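Side-chain contacts in putative uncharacterized protein (Mycobacterium avium, PDB 2Z6V), which is the sulfotransferase STF9 and probably transfers a sulfuryl group from a donor nucleotide such as PAPS to an unidentified acceptor: residues Ala56-Val59 with Asp60-Thr64; Pro145-Ser148 with Thr149-Arg153. All coordinates share one frame; numbering follows the deposited sequence.

Contact 1: Ala56-Val59 with Asp60-Thr64; sequences ALIV and DEVNT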
ATOM      1  N   ALA A  56       3.820   4.164 -19.410  1.00 31.58           N
ATOM      2  CA  ALA A  56       4.808   4.520 -20.431  1.00 31.82           C
ATOM      3  C   ALA A  56       6.180   4.817 -19.813  1.00 32.40           C
ATOM      4  O   ALA A  56       7.212   4.493 -20.401  1.00 30.94           O
ATOM      5  CB  ALA A  56       4.324   5.714 -21.243  1.00 28.51           C
ATOM      6  N   LEU A  57       6.188   5.433 -18.632  1.00 33.42           N
ATOM      7  CA  LEU A  57       7.432   5.739 -17.933  1.00 33.87           C
ATOM      8  C   LEU A  57       8.111   4.446 -17.492  1.00 35.50           C
ATOM      9  O   LEU A  57       9.322   4.277 -17.641  1.00 35.31           O
ATOM     10  CB  LEU A  57       7.152   6.588 -16.699  1.00 33.75           C
ATOM     11  CG  LEU A  57       6.814   8.056 -16.926  1.00 35.49           C
ATOM     12  CD1 LEU A  57       6.509   8.724 -15.590  1.00 34.43           C
ATOM     13  CD2 LEU A  57       7.995   8.744 -17.614  1.00 35.22           C
ATOM     14  N   ILE A  58       7.314   3.540 -16.936  1.00 36.45           N
ATOM     15  CA  ILE A  58       7.817   2.256 -16.462  1.00 36.69           C
ATOM     16  C   ILE A  58       8.409   1.460 -17.622  1.00 38.04           C
ATOM     17  O   ILE A  58       9.542   0.986 -17.546  1.00 38.09           O
ATOM     18  CB  ILE A  58       6.674   1.428 -15.791  1.00 34.05           C
ATOM     19  CG1 ILE A  58       6.180   2.157 -14.540  1.00 34.12           C
ATOM     20  CG2 ILE A  58       7.160   0.028 -15.436  1.00 30.72           C
ATOM     21  CD1 ILE A  58       4.921   1.566 -13.927  1.00 34.07           C
ATOM     22  N   VAL A  59       7.631   1.318 -18.690  1.00 39.37           N
ATOM     23  CA  VAL A  59       8.050   0.569 -19.872  1.00 41.45           C
ATOM     24  C   VAL A  59       9.307   1.135 -20.519  1.00 43.14           C
ATOM     25  O   VAL A  59      10.213   0.390 -20.897  1.00 42.27           O
ATOM     26  CB  VAL A  59       6.928   0.536 -20.923  1.00 40.91           C
ATOM     27  CG1 VAL A  59       7.415  -0.140 -22.188  1.00 39.70           C
ATOM     28  CG2 VAL A  59       5.723  -0.194 -20.355  1.00 41.50           C
ATOM     29  N   ASP A  60       9.359   2.454 -20.648  1.00 45.11           N
ATOM     30  CA  ASP A  60      10.508   3.099 -21.251  1.00 47.63           C
ATOM     31  C   ASP A  60      11.786   2.751 -20.503  1.00 48.92           C
ATOM     32  O   ASP A  60      12.847   2.587 -21.109  1.00 48.70           O
ATOM     33  CB  ASP A  60      10.329   4.612 -21.250  1.00 49.61           C
ATOM     34  CG  ASP A  60      11.491   5.323 -21.899  1.00 51.23           C
ATOM     35  OD1 ASP A  60      11.730   5.074 -23.101  1.00 52.98           O
ATOM     36  OD2 ASP A  60      12.169   6.118 -21.211  1.00 51.03           O
ATOM     37  N   GLU A  61      11.677   2.634 -19.183  1.00 50.10           N
ATOM     38  CA  GLU A  61      12.831   2.326 -18.359  1.00 51.07           C
ATOM     39  C   GLU A  61      13.235   0.855 -18.389  1.00 51.38           C
ATOM     40  O   GLU A  61      14.423   0.550 -18.467  1.00 51.97           O
ATOM     41  CB  GLU A  61      12.589   2.771 -16.916  1.00 52.82           C
ATOM     42  CG  GLU A  61      13.879   2.984 -16.142  1.00 58.08           C
ATOM     43  CD  GLU A  61      13.671   3.717 -14.831  1.00 60.71           C
ATOM     44  OE1 GLU A  61      12.780   4.591 -14.780  1.00 63.47           O
ATOM     45  OE2 GLU A  61      14.408   3.436 -13.859  1.00 62.06           O
ATOM     46  N   VAL A  62      12.275  -0.062 -18.330  1.00 50.68           N
ATOM     47  CA  VAL A  62      12.637  -1.477 -18.360  1.00 51.87           C
ATOM     48  C   VAL A  62      13.261  -1.835 -19.709  1.00 52.94           C
ATOM     49  O   VAL A  62      14.034  -2.790 -19.812  1.00 53.74           O
ATOM     50  CB  VAL A  62      11.425  -2.408 -18.085  1.00 50.66           C
ATOM     51  CG1 VAL A  62      10.816  -2.079 -16.736  1.00 49.38           C
ATOM     52  CG2 VAL A  62      10.400  -2.286 -19.191  1.00 50.68           C
ATOM     53  N   ASN A  63      12.921  -1.065 -20.741  1.00 53.69           N
ATOM     54  CA  ASN A  63      13.469  -1.283 -22.076  1.00 53.48           C
ATOM     55  C   ASN A  63      14.871  -0.693 -22.169  1.00 53.63           C
ATOM     56  O   ASN A  63      15.789  -1.339 -22.664  1.00 54.94           O
ATOM     57  CB  ASN A  63      12.606  -0.616 -23.158  1.00 53.65           C
ATOM     58  CG  ASN A  63      11.346  -1.400 -23.480  1.00 54.65           C
ATOM     59  OD1 ASN A  63      11.288  -2.613 -23.283  1.00 51.91           O
ATOM     60  ND2 ASN A  63      10.335  -0.707 -24.004  1.00 53.30           N
ATOM     61  N   THR A  64      15.033   0.531 -21.676  1.00 53.05           N
ATOM     62  CA  THR A  64      16.311   1.232 -21.752  1.00 53.29           C
ATOM     63  C   THR A  64      17.352   1.020 -20.649  1.00 52.97           C
ATOM     64  O   THR A  64      18.540   0.913 -20.941  1.00 53.43           O
ATOM     65  CB  THR A  64      16.079   2.749 -21.879  1.00 54.49           C
ATOM     66  OG1 THR A  64      15.439   3.239 -20.691  1.00 56.29           O
ATOM     67  CG2 THR A  64      15.199   3.052 -23.083  1.00 54.67           C
TER
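Asp60 continues the helix, giving its backbone N to Ala56 O, 3.0 Å away, while its CB rests beside that same oxygen. With CG anti to the backbone N (chi1 -179°), the carboxylate swings off the turn toward Arg212, where OD2 forms a salt bridge. Glu61 N bonds to Leu57 O at 3.3 Å and only weakly to Ile58 O. Its extended side chain reaches across to the neighbouring loop, where OE2 is hydrogen-bonded to Thr210 OG1. Val62 N follows with a straighter bond to Ile58 O (3.0 Å, 162° at the hydrogen). On the same side of the helix Val62 CG1 lies 4.4 Å from Ile58 CG2, a loose contact, and both residues touch Val76 of helix 70-96. Asn63 N takes Val59 O, and its side chain lies alongside that of Val59, both pointing the same way, so that the amide ND2 comes 3.5 Å from Val59 CG1. Thr64 closes the turn on Asp60 O, which accepts two bonds: Thr64 N at 3.1 Å and Thr64 OG1 at 2.7 Å reach it from opposite faces of the carbonyl plane. This is the i to i+4 ladder of an alpha helix, here the last turns of helix 50-64, ending in a threonine whose hydroxyl doubles back to the carbonyl four residues earlier.

Contact 2: Pro145-Ser148 with Thr149-Arg153; sequences PPAS and TETLR
The carbonyl of Ser148 is the flat group at the middle of the contact: Thr151 N stands above its face, 62° out of the plane and 3.1 Å from Ser148 O, so the bond uses no lone-pair direction. On the opposite face Leu152 covers the oxygen with carbon, CG and CD2 each 3.5 Å from Ser148 O. The Glu150 carboxylate brings a single oxygen to the contact, OE1 coming 3.7 Å from Ser148 CB; the bend at chi2 (71°) folds the chain back to put it there. Between the hydroxyls, Ser148 OG and Thr151 OG1 are hydrogen-bonded at 2.9 Å, either being a possible donor. Both oxygens are tucked between their own backbone N and carbonyl carbon, which turns them to one another across the turn. Ala147 CB sits beside Thr151 OG1 at 3.6 Å, and Ala147 O is held by Thr240. Leu152 and Thr149 also pack on Arg133 of strand 132-134. With a second bond, Leu152 N to Thr149 O, the chain makes two overlapping beta turns, Ser148-Thr151 and Thr149-Leu152, the second of type I, in the loop leading from strand 132-134 to helix 156-166 of the sulfotransferase family region.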
ATOM      1  N   PRO A 145     -15.482 -11.570 -10.318  1.00 24.81           N
ATOM      2  CA  PRO A 145     -16.644 -10.894  -9.711  1.00 26.11           C
ATOM      3  C   PRO A 145     -16.481 -10.830  -8.188  1.00 24.92           C
ATOM      4  O   PRO A 145     -15.862 -11.705  -7.596  1.00 25.51           O
ATOM      5  CB  PRO A 145     -17.831 -11.785 -10.109  1.00 25.70           C
ATOM      6  CG  PRO A 145     -17.273 -12.745 -11.143  1.00 27.90           C
ATOM      7  CD  PRO A 145     -15.845 -12.935 -10.719  1.00 26.04           C
ATOM      8  N   PRO A 146     -17.061  -9.811  -7.533  1.00 24.82           N
ATOM      9  CA  PRO A 146     -16.924  -9.697  -6.072  1.00 24.31           C
ATOM     10  C   PRO A 146     -17.617 -10.817  -5.299  1.00 24.01           C
ATOM     11  O   PRO A 146     -18.606 -11.395  -5.766  1.00 22.81           O
ATOM     12  CB  PRO A 146     -17.508  -8.317  -5.780  1.00 22.52           C
ATOM     13  CG  PRO A 146     -18.622  -8.227  -6.799  1.00 24.24           C
ATOM     14  CD  PRO A 146     -18.000  -8.803  -8.063  1.00 24.53           C
ATOM     15  N   ALA A 147     -17.086 -11.127  -4.120  1.00 23.15           N
ATOM     16  CA  ALA A 147     -17.640 -12.190  -3.291  1.00 23.93           C
ATOM     17  C   ALA A 147     -18.532 -11.668  -2.180  1.00 25.52           C
ATOM     18  O   ALA A 147     -18.472 -10.496  -1.804  1.00 26.91           O
ATOM     19  CB  ALA A 147     -16.512 -13.027  -2.687  1.00 22.84           C
ATOM     20  N   SER A 148     -19.363 -12.559  -1.652  1.00 26.57           N
ATOM     21  CA  SER A 148     -20.255 -12.226  -0.554  1.00 26.43           C
ATOM     22  C   SER A 148     -19.435 -12.095   0.735  1.00 28.36           C
ATOM     23  O   SER A 148     -18.295 -12.579   0.823  1.00 27.01           O
ATOM     24  CB  SER A 148     -21.291 -13.332  -0.381  1.00 22.64           C
ATOM     25  OG  SER A 148     -20.650 -14.540  -0.029  1.00 22.30           O
ATOM     26  N   THR A 149     -20.023 -11.444   1.733  1.00 29.07           N
ATOM     27  CA  THR A 149     -19.375 -11.256   3.026  1.00 30.32           C
ATOM     28  C   THR A 149     -18.954 -12.602   3.630  1.00 30.60           C
ATOM     29  O   THR A 149     -17.804 -12.780   4.041  1.00 29.86           O
ATOM     30  CB  THR A 149     -20.329 -10.542   4.014  1.00 31.07           C
ATOM     31  OG1 THR A 149     -20.796  -9.325   3.421  1.00 32.22           O
ATOM     32  CG2 THR A 149     -19.618 -10.215   5.316  1.00 27.51           C
ATOM     33  N   GLU A 150     -19.886 -13.550   3.664  1.00 29.83           N
ATOM     34  CA  GLU A 150     -19.623 -14.870   4.232  1.00 31.05           C
ATOM     35  C   GLU A 150     -18.436 -15.620   3.619  1.00 29.56           C
ATOM     36  O   GLU A 150     -17.856 -16.493   4.267  1.00 28.22           O
ATOM     37  CB  GLU A 150     -20.864 -15.762   4.109  1.00 32.98           C
ATOM     38  CG  GLU A 150     -22.121 -15.231   4.775  1.00 39.39           C
ATOM     39  CD  GLU A 150     -22.732 -14.023   4.061  1.00 43.92           C
ATOM     40  OE1 GLU A 150     -22.927 -14.080   2.824  1.00 45.39           O
ATOM     41  OE2 GLU A 150     -23.036 -13.021   4.748  1.00 45.85           O
ATOM     42  N   THR A 151     -18.076 -15.287   2.381  1.00 26.63           N
ATOM     43  CA  THR A 151     -16.988 -15.983   1.705  1.00 24.13           C
ATOM     44  C   THR A 151     -15.723 -15.155   1.424  1.00 24.51           C
ATOM     45  O   THR A 151     -14.858 -15.571   0.654  1.00 23.86           O
ATOM     46  CB  THR A 151     -17.500 -16.594   0.374  1.00 25.70           C
ATOM     47  OG1 THR A 151     -17.956 -15.549  -0.494  1.00 25.76           O
ATOM     48  CG2 THR A 151     -18.663 -17.553   0.634  1.00 24.70           C
ATOM     49  N   LEU A 152     -15.594 -13.995   2.054  1.00 25.96           N
ATOM     50  CA  LEU A 152     -14.422 -13.162   1.821  1.00 28.33           C
ATOM     51  C   LEU A 152     -13.117 -13.904   2.104  1.00 30.21           C
ATOM     52  O   LEU A 152     -12.059 -13.541   1.581  1.00 29.24           O
ATOM     53  CB  LEU A 152     -14.492 -11.891   2.665  1.00 28.06           C
ATOM     54  CG  LEU A 152     -15.627 -10.928   2.305  1.00 31.60           C
ATOM     55  CD1 LEU A 152     -15.568  -9.721   3.227  1.00 30.60           C
ATOM     56  CD2 LEU A 152     -15.515 -10.495   0.842  1.00 29.53           C
ATOM     57  N   ARG A 153     -13.190 -14.948   2.921  1.00 31.69           N
ATOM     58  CA  ARG A 153     -11.994 -15.712   3.245  1.00 32.98           C
ATOM     59  C   ARG A 153     -12.014 -17.154   2.739  1.00 32.23           C
ATOM     60  O   ARG A 153     -11.016 -17.865   2.875  1.00 33.56           O
ATOM     61  CB  ARG A 153     -11.754 -15.704   4.757  1.00 35.56           C
ATOM     62  CG  ARG A 153     -11.699 -14.308   5.389  1.00 40.67           C
ATOM     63  CD  ARG A 153     -11.292 -14.424   6.849  1.00 46.27           C
ATOM     64  NE  ARG A 153     -11.613 -13.252   7.669  1.00 53.78           N
ATOM     65  CZ  ARG A 153     -11.137 -12.020   7.477  1.00 56.42           C
ATOM     66  NH1 ARG A 153     -11.503 -11.047   8.301  1.00 57.51           N
ATOM     67  NH2 ARG A 153     -10.310 -11.748   6.470  1.00 54.86           N
TER

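Overall arrangement
Both contacts are local and partly buried, each about 21 to 22 Å from the centre of the chain, but they hold no element in common: their centres are 37 Å apart. Contact 1 belongs to a regular helix near the N-terminus; four of its eight touching residues are buried and none exposed, against two buried and one exposed of six in contact 2. Contact 2 lies later, in an irregular loop beside the edge strand 132-134 of the parallel sheet. There a hydroxyl pair adds a side-chain bond to the first of the backbone turns, whereas in contact 1 the backbone ladder carries the bonding across the segments and the side chains mostly pack on or bond to other parts of the fold.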